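Local coordinates for protein glutathione S-transferase (Bombyx mori, PDB 5ZFG) that metabolises the organophosphate insecticide diazinon and, as a member of the glutathione transferase superfamily, probably conjugates electrophilic compounds to glutathione, at residues Pro13-Arg18 and Leu163-Met168; Gln19-Val22 and Pro27-Leu30; Glu66-Leu71 and His97-Asn102; Lys185-Phe190 and Asp196-Ser201. All blocks are in the same frame, centred on the assembly; numbering follows the deposited sequence.

Interaction 1: residues Pro13-Arg18 and Leu163-Met168. With EDO (1,2-ethanediol), chain G.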
loop_
_atom_site.group_PDB
_atom_site.type_symbol
_atom_site.label_atom_id
_atom_site.label_comp_id
_atom_site.label_asym_id
_atom_site.label_seq_id
_atom_site.Cartn_x
_atom_site.Cartn_y
_atom_site.Cartn_z
ATOM N N PRO B 13 -6.661 -11.145 -0.737
ATOM C CA PRO B 13 -7.019 -9.909 -0.006
ATOM C C PRO B 13 -8.315 -10.042 0.785
ATOM O O PRO B 13 -8.431 -9.519 1.910
ATOM C CB PRO B 13 -7.136 -8.860 -1.125
ATOM C CG PRO B 13 -6.320 -9.395 -2.238
ATOM C CD PRO B 13 -6.577 -10.885 -2.191
ATOM N N SER B 14 -9.288 -10.749 0.213
ATOM C CA SER B 14 -10.533 -11.042 0.923
ATOM C C SER B 14 -10.270 -11.906 2.156
ATOM O O SER B 14 -10.824 -11.646 3.236
ATOM C CB SER B 14 -11.520 -11.754 -0.014
ATOM O OG SER B 14 -12.058 -10.922 -1.041
ATOM N N LEU B 15 -9.458 -12.968 1.999
ATOM C CA LEU B 15 -9.177 -13.864 3.117
ATOM C C LEU B 15 -8.534 -13.111 4.263
ATOM O O LEU B 15 -8.854 -13.351 5.430
ATOM C CB LEU B 15 -8.272 -15.019 2.687
ATOM C CG LEU B 15 -8.713 -15.796 1.431
ATOM C CD1 LEU B 15 -7.568 -16.666 0.922
ATOM C CD2 LEU B 15 -9.921 -16.660 1.738
ATOM N N SER B 16 -7.629 -12.182 3.943
ATOM C CA SER B 16 -6.915 -11.461 4.993
ATOM C C SER B 16 -7.873 -10.620 5.825
ATOM O O SER B 16 -7.746 -10.552 7.055
ATOM C CB SER B 16 -5.832 -10.574 4.372
ATOM O OG SER B 16 -4.881 -11.343 3.674
ATOM N N VAL B 17 -8.826 -9.957 5.167
ATOM C CA VAL B 17 -9.780 -9.137 5.901
ATOM C C VAL B 17 -10.670 -10.026 6.767
ATOM O O VAL B 17 -10.953 -9.703 7.924
ATOM C CB VAL B 17 -10.610 -8.255 4.950
ATOM C CG1 VAL B 17 -11.725 -7.527 5.716
ATOM C CG2 VAL B 17 -9.721 -7.204 4.233
ATOM N N ARG B 18 -11.068 -11.186 6.247
ATOM C CA ARG B 18 -11.907 -12.071 7.059
ATOM C C ARG B 18 -11.160 -12.568 8.291
ATOM O O ARG B 18 -11.728 -12.605 9.387
ATOM C CB ARG B 18 -12.423 -13.233 6.209
ATOM C CG ARG B 18 -13.474 -12.777 5.193
ATOM C CD ARG B 18 -13.822 -13.863 4.171
ATOM N NE ARG B 18 -14.125 -15.097 4.879
ATOM C CZ ARG B 18 -13.845 -16.316 4.437
ATOM N NH1 ARG B 18 -13.281 -16.501 3.254
ATOM N NH2 ARG B 18 -14.132 -17.362 5.194
ATOM N N LEU B 163 0.655 -11.657 4.089
ATOM C CA LEU B 163 1.817 -12.465 3.729
ATOM C C LEU B 163 1.505 -13.955 3.834
ATOM O O LEU B 163 1.965 -14.748 3.003
ATOM C CB LEU B 163 3.011 -12.095 4.611
ATOM C CG LEU B 163 3.488 -10.628 4.472
ATOM C CD1 LEU B 163 4.392 -10.219 5.635
ATOM C CD2 LEU B 163 4.203 -10.463 3.133
ATOM N N ILE B 164 0.708 -14.347 4.834
ATOM C CA ILE B 164 0.314 -15.753 4.950
ATOM C C ILE B 164 -0.429 -16.191 3.695
ATOM O O ILE B 164 -0.123 -17.221 3.085
ATOM C CB ILE B 164 -0.550 -15.979 6.205
ATOM C CG1 ILE B 164 0.322 -16.017 7.473
ATOM C CG2 ILE B 164 -1.379 -17.271 6.019
ATOM C CD1 ILE B 164 1.220 -17.245 7.560
ATOM N N ASN B 165 -1.407 -15.394 3.276
ATOM C CA ASN B 165 -2.229 -15.773 2.138
ATOM C C ASN B 165 -1.484 -15.672 0.808
ATOM O O ASN B 165 -1.801 -16.417 -0.127
ATOM C CB ASN B 165 -3.499 -14.934 2.159
ATOM C CG ASN B 165 -4.396 -15.328 3.311
ATOM O OD1 ASN B 165 -4.724 -16.514 3.455
ATOM N ND2 ASN B 165 -4.780 -14.371 4.144
ATOM N N SER B 166 -0.496 -14.781 0.689
ATOM C CA SER B 166 0.384 -14.842 -0.476
ATOM C C SER B 166 1.164 -16.159 -0.488
ATOM O O SER B 166 1.240 -16.848 -1.513
ATOM C CB SER B 166 1.336 -13.643 -0.479
ATOM O OG SER B 166 0.625 -12.415 -0.614
ATOM N N THR B 167 1.746 -16.524 0.660
ATOM C CA THR B 167 2.539 -17.750 0.760
ATOM C C THR B 167 1.676 -18.989 0.554
ATOM O O THR B 167 2.142 -19.995 -0.001
ATOM C CB THR B 167 3.227 -17.801 2.129
ATOM O OG1 THR B 167 3.938 -16.564 2.357
ATOM C CG2 THR B 167 4.205 -18.977 2.200
ATOM N N MET B 168 0.417 -18.921 0.982
ATOM C CA MET B 168 -0.513 -20.025 0.776
ATOM C C MET B 168 -0.641 -20.379 -0.700
ATOM O O MET B 168 -0.799 -21.559 -1.041
ATOM C CB MET B 168 -1.875 -19.669 1.389
ATOM C CG MET B 168 -3.003 -20.670 1.047
ATOM S SD MET B 168 -3.800 -20.330 -0.539
ATOM C CE MET B 168 -4.757 -18.883 -0.052
HETATM C C1 EDO G . -14.952 -16.107 8.249
HETATM O O1 EDO G . -15.840 -15.460 7.323
HETATM C C2 EDO G . -15.174 -17.620 8.310
HETATM O O2 EDO G . -14.999 -18.100 9.666
#

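Interaction 2: residues Gln19-Val22 and Pro27-Leu30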
loop_
_atom_site.group_PDB
_atom_site.type_symbol
_atom_site.label_atom_id
_atom_site.label_comp_id
_atom_site.label_asym_id
_atom_site.label_seq_id
_atom_site.Cartn_x
_atom_site.Cartn_y
_atom_site.Cartn_z
ATOM N N GLN B 19 -9.892 -12.961 8.134
ATOM C CA GLN B 19 -9.099 -13.416 9.272
ATOM C C GLN B 19 -8.986 -12.328 10.337
ATOM O O GLN B 19 -9.171 -12.596 11.530
ATOM C CB GLN B 19 -7.718 -13.869 8.803
ATOM C CG GLN B 19 -7.767 -15.121 7.942
ATOM C CD GLN B 19 -6.419 -15.444 7.392
ATOM O OE1 GLN B 19 -5.725 -14.560 6.868
ATOM N NE2 GLN B 19 -6.018 -16.706 7.501
ATOM N N ALA B 20 -8.731 -11.082 9.925
ATOM C CA ALA B 20 -8.666 -9.994 10.894
ATOM C C ALA B 20 -10.000 -9.801 11.623
ATOM O O ALA B 20 -10.028 -9.621 12.847
ATOM C CB ALA B 20 -8.247 -8.694 10.204
ATOM N N LEU B 21 -11.114 -9.793 10.879
ATOM C CA LEU B 21 -12.421 -9.626 11.511
ATOM C C LEU B 21 -12.689 -10.745 12.507
ATOM O O LEU B 21 -13.203 -10.497 13.604
ATOM C CB LEU B 21 -13.524 -9.579 10.455
ATOM C CG LEU B 21 -13.621 -8.306 9.604
ATOM C CD1 LEU B 21 -14.361 -8.618 8.305
ATOM C CD2 LEU B 21 -14.300 -7.163 10.379
ATOM N N VAL B 22 -12.321 -11.977 12.146
ATOM C CA VAL B 22 -12.520 -13.118 13.037
ATOM C C VAL B 22 -11.603 -13.021 14.249
ATOM O O VAL B 22 -12.044 -13.207 15.392
ATOM C CB VAL B 22 -12.316 -14.432 12.252
ATOM C CG1 VAL B 22 -12.235 -15.642 13.185
ATOM C CG2 VAL B 22 -13.426 -14.605 11.226
ATOM N N PRO B 27 -18.214 -8.783 14.505
ATOM C CA PRO B 27 -19.217 -9.509 13.712
ATOM C C PRO B 27 -19.461 -8.828 12.374
ATOM O O PRO B 27 -19.441 -7.599 12.272
ATOM C CB PRO B 27 -20.467 -9.470 14.601
ATOM C CG PRO B 27 -19.947 -9.156 15.979
ATOM C CD PRO B 27 -18.802 -8.219 15.731
ATOM N N PHE B 28 -19.695 -9.634 11.340
ATOM C CA PHE B 28 -19.945 -9.076 10.015
ATOM C C PHE B 28 -20.778 -10.043 9.191
ATOM O O PHE B 28 -20.832 -11.245 9.468
ATOM C CB PHE B 28 -18.634 -8.760 9.277
ATOM C CG PHE B 28 -17.837 -9.972 8.910
ATOM C CD1 PHE B 28 -17.843 -10.470 7.605
ATOM C CD2 PHE B 28 -17.064 -10.618 9.863
ATOM C CE1 PHE B 28 -17.095 -11.578 7.277
ATOM C CE2 PHE B 28 -16.322 -11.734 9.537
ATOM C CZ PHE B 28 -16.341 -12.216 8.235
ATOM N N GLU B 29 -21.421 -9.494 8.165
ATOM C CA GLU B 29 -22.110 -10.273 7.145
ATOM C C GLU B 29 -21.195 -10.409 5.933
ATOM O O GLU B 29 -20.634 -9.413 5.467
ATOM C CB GLU B 29 -23.424 -9.608 6.737
ATOM C CG GLU B 29 -24.094 -10.259 5.520
ATOM C CD GLU B 29 -25.440 -9.634 5.166
ATOM O OE1 GLU B 29 -26.260 -9.428 6.083
ATOM O OE2 GLU B 29 -25.676 -9.356 3.971
ATOM N N LEU B 30 -21.038 -11.640 5.449
ATOM C CA LEU B 30 -20.220 -11.952 4.282
ATOM C C LEU B 30 -21.091 -12.010 3.034
ATOM O O LEU B 30 -22.105 -12.719 3.007
ATOM C CB LEU B 30 -19.499 -13.284 4.478
ATOM C CG LEU B 30 -18.699 -13.877 3.306
ATOM C CD1 LEU B 30 -17.588 -12.908 2.891
ATOM C CD2 LEU B 30 -18.102 -15.203 3.695
#

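Interaction 3: residues Glu66-Leu71 and His97-Asn102. With ACT (acetate ion), chain H.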
loop_
_atom_site.group_PDB
_atom_site.type_symbol
_atom_site.label_atom_id
_atom_site.label_comp_id
_atom_site.label_asym_id
_atom_site.label_seq_id
_atom_site.Cartn_x
_atom_site.Cartn_y
_atom_site.Cartn_z
ATOM N N GLU B 66 -9.623 -1.304 -0.791
ATOM C CA GLU B 66 -8.212 -1.576 -0.504
ATOM C C GLU B 66 -8.049 -2.381 0.786
ATOM O O GLU B 66 -8.184 -1.837 1.891
ATOM C CB GLU B 66 -7.392 -0.275 -0.442
ATOM C CG GLU B 66 -7.310 0.426 -1.794
ATOM C CD GLU B 66 -6.307 -0.202 -2.749
ATOM O OE1 GLU B 66 -5.556 -1.119 -2.355
ATOM O OE2 GLU B 66 -6.254 0.234 -3.927
ATOM N N SER B 67 -7.722 -3.672 0.642
ATOM C CA SER B 67 -7.716 -4.581 1.795
ATOM C C SER B 67 -6.753 -4.124 2.902
ATOM O O SER B 67 -7.062 -4.280 4.094
ATOM C CB SER B 67 -7.395 -6.014 1.342
ATOM O OG SER B 67 -6.103 -6.152 0.779
ATOM N N ASN B 68 -5.593 -3.537 2.543
ATOM C CA ASN B 68 -4.684 -3.029 3.574
ATOM C C ASN B 68 -5.344 -1.930 4.399
ATOM O O ASN B 68 -5.254 -1.922 5.631
ATOM C CB ASN B 68 -3.398 -2.499 2.951
ATOM C CG ASN B 68 -2.477 -3.594 2.504
ATOM O OD1 ASN B 68 -2.758 -4.776 2.689
ATOM N ND2 ASN B 68 -1.369 -3.211 1.875
ATOM N N ALA B 69 -6.010 -0.992 3.731
ATOM C CA ALA B 69 -6.706 0.076 4.449
ATOM C C ALA B 69 -7.872 -0.471 5.269
ATOM O O ALA B 69 -8.163 0.037 6.360
ATOM C CB ALA B 69 -7.200 1.120 3.453
ATOM N N ILE B 70 -8.562 -1.493 4.745
ATOM C CA ILE B 70 -9.639 -2.124 5.519
ATOM C C ILE B 70 -9.078 -2.756 6.786
ATOM O O ILE B 70 -9.641 -2.589 7.878
ATOM C CB ILE B 70 -10.394 -3.163 4.669
ATOM C CG1 ILE B 70 -11.092 -2.497 3.474
ATOM C CG2 ILE B 70 -11.439 -3.906 5.554
ATOM C CD1 ILE B 70 -11.644 -3.512 2.461
ATOM N N LEU B 71 -7.941 -3.462 6.671
ATOM C CA LEU B 71 -7.301 -4.057 7.844
ATOM C C LEU B 71 -6.968 -2.996 8.892
ATOM O O LEU B 71 -7.231 -3.172 10.095
ATOM C CB LEU B 71 -6.032 -4.809 7.435
ATOM C CG LEU B 71 -6.199 -6.089 6.597
ATOM C CD1 LEU B 71 -4.861 -6.617 6.131
ATOM C CD2 LEU B 71 -6.931 -7.135 7.429
ATOM N N HIS B 97 4.818 -1.193 7.011
ATOM C CA HIS B 97 5.771 -1.560 5.974
ATOM C C HIS B 97 5.448 -2.928 5.389
ATOM O O HIS B 97 5.425 -3.114 4.165
ATOM C CB HIS B 97 7.196 -1.594 6.510
ATOM C CG HIS B 97 8.130 -2.169 5.501
ATOM N ND1 HIS B 97 8.340 -3.524 5.375
ATOM C CD2 HIS B 97 8.783 -1.587 4.467
ATOM C CE1 HIS B 97 9.126 -3.749 4.335
ATOM N NE2 HIS B 97 9.412 -2.588 3.770
ATOM N N ARG B 98 5.222 -3.912 6.264
ATOM C CA ARG B 98 4.967 -5.262 5.783
ATOM C C ARG B 98 3.687 -5.323 4.951
ATOM O O ARG B 98 3.614 -6.084 3.981
ATOM C CB ARG B 98 4.915 -6.243 6.966
ATOM C CG ARG B 98 6.219 -6.372 7.783
ATOM C CD ARG B 98 7.405 -6.903 6.979
ATOM N NE ARG B 98 8.528 -7.171 7.881
ATOM C CZ ARG B 98 9.438 -6.271 8.235
ATOM N NH1 ARG B 98 9.399 -5.038 7.742
ATOM N NH2 ARG B 98 10.398 -6.606 9.087
ATOM N N LEU B 99 2.689 -4.496 5.280
ATOM C CA LEU B 99 1.487 -4.407 4.456
ATOM C C LEU B 99 1.820 -3.860 3.068
ATOM O O LEU B 99 1.392 -4.412 2.051
ATOM C CB LEU B 99 0.446 -3.516 5.142
ATOM C CG LEU B 99 -0.246 -4.097 6.388
ATOM C CD1 LEU B 99 -1.143 -3.048 7.067
ATOM C CD2 LEU B 99 -1.079 -5.367 6.034
ATOM N N CYS B 100 2.595 -2.772 3.019
ATOM C CA CYS B 100 2.997 -2.197 1.738
ATOM C C CYS B 100 3.839 -3.177 0.930
ATOM O O CYS B 100 3.668 -3.297 -0.289
ATOM C CB CYS B 100 3.787 -0.902 1.969
ATOM S SG CYS B 100 2.795 0.478 2.580
ATOM N N PHE B 101 4.762 -3.873 1.607
ATOM C CA PHE B 101 5.655 -4.832 0.956
ATOM C C PHE B 101 4.861 -5.971 0.328
ATOM O O PHE B 101 5.157 -6.402 -0.788
ATOM C CB PHE B 101 6.663 -5.363 1.990
ATOM C CG PHE B 101 7.415 -6.623 1.555
ATOM C CD1 PHE B 101 8.280 -6.591 0.486
ATOM C CD2 PHE B 101 7.269 -7.816 2.261
ATOM C CE1 PHE B 101 8.980 -7.736 0.081
ATOM C CE2 PHE B 101 7.960 -8.975 1.867
ATOM C CZ PHE B 101 8.817 -8.924 0.775
ATOM N N ASN B 102 3.813 -6.441 1.005
ATOM C CA ASN B 102 2.977 -7.460 0.377
ATOM C C ASN B 102 2.284 -6.923 -0.865
ATOM O O ASN B 102 2.249 -7.591 -1.906
ATOM C CB ASN B 102 1.929 -8.003 1.351
ATOM C CG ASN B 102 1.181 -9.165 0.747
ATOM O OD1 ASN B 102 1.740 -10.248 0.623
ATOM N ND2 ASN B 102 -0.071 -8.943 0.335
HETATM C C ACT H . -6.721 -5.294 -2.519
HETATM O O ACT H . -5.688 -5.351 -1.810
HETATM O OXT ACT H . -7.781 -4.944 -1.951
HETATM C CH3 ACT H . -6.695 -5.636 -3.983
#

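Interaction 4: residues Lys185-Phe190 and Asp196-Ser201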
loop_
_atom_site.group_PDB
_atom_site.type_symbol
_atom_site.label_atom_id
_atom_site.label_comp_id
_atom_site.label_asym_id
_atom_site.label_seq_id
_atom_site.Cartn_x
_atom_site.Cartn_y
_atom_site.Cartn_z
ATOM N N LYS B 185 9.040 -21.979 8.840
ATOM C CA LYS B 185 8.649 -22.118 10.239
ATOM C C LYS B 185 7.493 -21.185 10.589
ATOM O O LYS B 185 6.513 -21.605 11.212
ATOM C CB LYS B 185 9.858 -21.851 11.138
ATOM C CG LYS B 185 9.592 -21.960 12.625
ATOM C CD LYS B 185 9.039 -23.319 13.014
ATOM C CE LYS B 185 9.105 -23.514 14.530
ATOM N NZ LYS B 185 9.830 -22.394 15.208
ATOM N N TRP B 186 7.596 -19.910 10.199
ATOM C CA TRP B 186 6.540 -18.937 10.484
ATOM C C TRP B 186 5.207 -19.379 9.889
ATOM O O TRP B 186 4.166 -19.350 10.563
ATOM C CB TRP B 186 6.967 -17.569 9.936
ATOM C CG TRP B 186 5.859 -16.605 9.582
ATOM C CD1 TRP B 186 5.179 -15.792 10.433
ATOM C CD2 TRP B 186 5.356 -16.323 8.267
ATOM N NE1 TRP B 186 4.264 -15.035 9.739
ATOM C CE2 TRP B 186 4.355 -15.341 8.408
ATOM C CE3 TRP B 186 5.651 -16.809 6.991
ATOM C CZ2 TRP B 186 3.656 -14.829 7.320
ATOM C CZ3 TRP B 186 4.943 -16.312 5.912
ATOM C CH2 TRP B 186 3.953 -15.330 6.086
ATOM N N TYR B 187 5.226 -19.789 8.622
ATOM C CA TYR B 187 4.010 -20.195 7.924
ATOM C C TYR B 187 3.374 -21.408 8.593
ATOM O O TYR B 187 2.161 -21.438 8.845
ATOM C CB TYR B 187 4.364 -20.481 6.465
ATOM C CG TYR B 187 3.246 -20.933 5.563
ATOM C CD1 TYR B 187 2.302 -20.036 5.061
ATOM C CD2 TYR B 187 3.158 -22.258 5.171
ATOM C CE1 TYR B 187 1.297 -20.468 4.198
ATOM C CE2 TYR B 187 2.175 -22.688 4.333
ATOM C CZ TYR B 187 1.241 -21.807 3.849
ATOM O OH TYR B 187 0.270 -22.279 3.003
ATOM N N ASN B 188 4.187 -22.414 8.922
ATOM C CA ASN B 188 3.626 -23.613 9.535
ATOM C C ASN B 188 3.258 -23.401 10.999
ATOM O O ASN B 188 2.270 -23.978 11.465
ATOM C CB ASN B 188 4.597 -24.780 9.370
ATOM C CG ASN B 188 4.561 -25.347 7.971
ATOM O OD1 ASN B 188 3.606 -26.026 7.594
ATOM N ND2 ASN B 188 5.586 -25.044 7.176
ATOM N N ASP B 189 4.016 -22.581 11.736
ATOM C CA ASP B 189 3.609 -22.232 13.095
ATOM C C ASP B 189 2.261 -21.518 13.112
ATOM O O ASP B 189 1.488 -21.665 14.069
ATOM C CB ASP B 189 4.658 -21.341 13.765
ATOM C CG ASP B 189 5.877 -22.112 14.250
ATOM O OD1 ASP B 189 5.926 -23.355 14.106
ATOM O OD2 ASP B 189 6.798 -21.451 14.767
ATOM N N PHE B 190 1.971 -20.724 12.076
ATOM C CA PHE B 190 0.687 -20.031 12.022
ATOM C C PHE B 190 -0.467 -21.027 12.002
ATOM O O PHE B 190 -1.466 -20.850 12.718
ATOM C CB PHE B 190 0.644 -19.110 10.797
ATOM C CG PHE B 190 -0.688 -18.449 10.581
ATOM C CD1 PHE B 190 -1.027 -17.290 11.273
ATOM C CD2 PHE B 190 -1.604 -18.983 9.680
ATOM C CE1 PHE B 190 -2.269 -16.674 11.073
ATOM C CE2 PHE B 190 -2.842 -18.379 9.478
ATOM C CZ PHE B 190 -3.171 -17.223 10.180
ATOM N N ASP B 196 -8.171 -21.927 13.537
ATOM C CA ASP B 196 -9.408 -21.327 13.046
ATOM C C ASP B 196 -9.134 -20.326 11.927
ATOM O O ASP B 196 -9.847 -20.294 10.916
ATOM C CB ASP B 196 -10.145 -20.643 14.199
ATOM C CG ASP B 196 -9.296 -19.567 14.884
ATOM O OD1 ASP B 196 -8.092 -19.817 15.144
ATOM O OD2 ASP B 196 -9.831 -18.466 15.151
ATOM N N LEU B 197 -8.101 -19.505 12.089
ATOM C CA LEU B 197 -7.746 -18.545 11.045
ATOM C C LEU B 197 -7.193 -19.252 9.817
ATOM O O LEU B 197 -7.524 -18.891 8.677
ATOM C CB LEU B 197 -6.735 -17.549 11.596
ATOM C CG LEU B 197 -7.204 -16.762 12.829
ATOM C CD1 LEU B 197 -6.171 -15.691 13.216
ATOM C CD2 LEU B 197 -8.597 -16.146 12.591
ATOM N N TRP B 198 -6.357 -20.268 10.024
ATOM C CA TRP B 198 -5.819 -21.001 8.886
ATOM C C TRP B 198 -6.930 -21.698 8.108
ATOM O O TRP B 198 -6.837 -21.831 6.884
ATOM C CB TRP B 198 -4.743 -22.008 9.335
ATOM C CG TRP B 198 -4.420 -22.931 8.212
ATOM C CD1 TRP B 198 -4.781 -24.245 8.095
ATOM C CD2 TRP B 198 -3.768 -22.584 6.982
ATOM N NE1 TRP B 198 -4.367 -24.743 6.882
ATOM C CE2 TRP B 198 -3.741 -23.744 6.181
ATOM C CE3 TRP B 198 -3.193 -21.408 6.487
ATOM C CZ2 TRP B 198 -3.160 -23.765 4.916
ATOM C CZ3 TRP B 198 -2.614 -21.432 5.228
ATOM C CH2 TRP B 198 -2.608 -22.599 4.457
ATOM N N LYS B 199 -8.016 -22.103 8.783
ATOM C CA LYS B 199 -9.136 -22.716 8.066
ATOM C C LYS B 199 -9.652 -21.822 6.950
ATOM O O LYS B 199 -10.105 -22.323 5.916
ATOM C CB LYS B 199 -10.285 -23.026 9.027
ATOM C CG LYS B 199 -10.325 -24.453 9.532
ATOM C CD LYS B 199 -11.695 -24.766 10.125
ATOM C CE LYS B 199 -11.820 -26.234 10.502
ATOM N NZ LYS B 199 -11.269 -26.466 11.865
ATOM N N ILE B 200 -9.625 -20.503 7.157
ATOM C CA ILE B 200 -10.045 -19.558 6.123
ATOM C C ILE B 200 -9.103 -19.636 4.922
ATOM O O ILE B 200 -9.546 -19.695 3.768
ATOM C CB ILE B 200 -10.117 -18.134 6.714
ATOM C CG1 ILE B 200 -11.217 -18.050 7.778
ATOM C CG2 ILE B 200 -10.379 -17.097 5.609
ATOM C CD1 ILE B 200 -11.193 -16.769 8.603
ATOM N N SER B 201 -7.792 -19.654 5.178
ATOM C CA SER B 201 -6.825 -19.812 4.088
ATOM C C SER B 201 -6.952 -21.178 3.427
ATOM O O SER B 201 -6.850 -21.301 2.199
ATOM C CB SER B 201 -5.405 -19.626 4.617
ATOM O OG SER B 201 -5.217 -18.383 5.259
#

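Interaction 1: residues Pro13-Arg18 and Leu163-Met168
Asn165 sets its CG beside its own backbone N (chi1 -70°), and Ser16 holds OG in the equivalent position, which brings amide and hydroxyl together between the two helices. The bond runs from Asn165 ND2 to Ser16 OG at 3.1 Å with an N-H...O angle of 153°, the oxygen lying slightly off the amide plane. A second acceptor of the same ND2 is OE1 of Gln19, and OD1 bonds the hydroxyl of Ser201, so both ends of this buried amide are satisfied and its rotation is fixed. Ser16 OG in turn bonds the carbonyl of Pro12, one turn back. These bonds pin helix 12-23, of the thioredoxin-like N-terminal domain, to helix 160-172, of the helical C-terminal domain; the short axes approach to 9.1 Å and run at 139°, nearer antiparallel than perpendicular. Leu15 and Met168 supply the apolar contact between these segments. Leu15 also lies along the amide of Asn165, its CB 3.8 Å from ND2 and its CD1 3.8 Å from OD1. Met168, bent at both chi2 and chi3, brings CE to 3.7 Å from Leu15 CD1, the two side chains meeting at about a right angle. At the outer margin, away from 163-168, Arg18 NE donates to O1 of a 1,2-ethanediol molecule at 3.0 Å, the diol sitting at the guanidinium edge.

Interaction 2: residues Gln19-Val22 and Pro27-Leu30
Leu21, on the last turn of helix 12-23, faces Phe28, just ahead of the strand that runs on through Glu29 and Leu30, and the two backbones come nearest between the CA atoms of Leu21 and Pro27, 7.1 Å apart. The CB atoms of Leu21 and Phe28 both point into the gap between the segments. Phe28 takes the crowded position for CG, between its own backbone N and carbonyl carbon (chi1 67°), and this turns the ring back toward the helix. Leu21 meets it from above one face: CD1 stands 3.7 Å from the ring centroid and only 10° off the normal, a CH-pi contact over the centre of the ring rather than over a single bond. Lower on the same side chain, Leu21 CB lies 3.6 Å from Phe28 CE2, so the branch and the stem of the leucine both bear on the ring. Val22 contributes a slighter touch at the edge, near the ring plane, with CG2 4.4 Å from Phe28 CE2. Together these residues link the helix and second strand of the beta-alpha-beta crossover formed by strand 3-7, helix 12-23 and strand 29-32, where Glu29 makes backbone bonds with Leu3 and Leu5 of the neighbouring parallel strand. A 1,2-ethanediol molecule comes to about 3 Å from the Phe28 side chain, between nearest atoms. No hydrogen bond or charge joins the two segments, so the side-chain contact between them rests on dispersion and CH-pi attraction, whose directional element is the methyl held above the aromatic face.

Interaction 3: residues Glu66-Leu71 and His97-Asn102
Asn68 and Leu99 form the tight, buried side of this contact, their side chains sliding past each other in opposite directions. Asn68 ND2 reaches the backbone carbonyl O of Leu99 at 3.0 Å, but the N-H...O angle of 133° makes the bond weak. The amide also lies against the leucine stem, with ND2 3.7 Å from Leu99 CB, and its OD1 is 3.8 Å from Leu99 CD2. One helical turn further on, the contact between the two segments thins to a single methyl pair, Leu71 CD1 and Leu99 CD2, 4.0 Å apart; Ala20 and Pro162 also pack on Leu71. The axes of the two short segments run nearly antiparallel, at 160°.

The more open side is the start of helix 67-78. There Ser67 grips an acetate ion twice: its N donates to OXT at 2.9 Å and its OG to O at 2.7 Å. Glu66, at the N-cap position, instead reaches across the dimer interface, with OE2 bonded to Ser104 of the second subunit. Residues 67-71 spell the SNAIL sequence of glutathione transferases, joining thioredoxin-like and helical domains here; the acetate probably mimics the carboxylate that glutathione's glutamyl end places at this helix start in relatives.

Interaction 4: residues Lys185-Phe190 and Asp196-Ser201
Tyr187 and Trp198 make the aromatic part of the contact. Tyr187 has CG anti to its backbone N (chi1 179°), which carries the ring end toward helix 195-208 until OH lies 3.2 Å from Trp198 CH2 at the far end of the indole. The Tyr187 ring and the six-membered ring of Trp198 meet obliquely, their planes at 81° and centroids 5.7 Å apart. The phenol oxygen has its hydrogen-bonding partner elsewhere, in the carboxylate of Glu171.

Apolar packing is carried by Phe190, whose ring tip settles against the turn bearing Leu197 and Trp198. Its CZ lies 3.8 Å from Leu197 CB, the two side chains crossing at about a right angle, and its CE2 is 4.0 Å from Trp198 CA. CE2 is also 4.1 Å from Trp198 CB, and lies near the indole plane at its edge.

Two polar links lie within a single helix each: Lys185 NZ with Asp189 OD2, a salt bridge of 3.2 Å, and Trp198 NE1 with Glu202. Ser201 and Leu197 are bonded instead to Asn165 and Gln19. With no hydrogen bond between the segments, the burial of aromatic surface joins them. The N-to-C directions of the two short segments differ by 109°, so consecutive helices 181-193 and 195-208 meet at a steep angle in the all-helical C-terminal domain of a glutathione transferase.

Overall arrangement
Interaction 1 is central, its centre about 3 Å from that of the chain, and the other three touch it. Gln19 of interaction 2 reaches interaction 4 directly, its NE2 2.9 Å from Leu197 O. Asn165 of interaction 1 is the hub these two share: its ND2 is 2.9 Å from Gln19 OE1 and its OD1 2.6 Å from Ser201 OG. Interactions 1 and 3 meet where Pro13 CB approaches Ser67 OG to 3.5 Å, beside the bound acetate at the probable glutathione site. Interactions 3 and 4, about 18 Å apart between centres, do not touch. Interactions 1 and 3 both join the N-terminal domain to the C-terminal one.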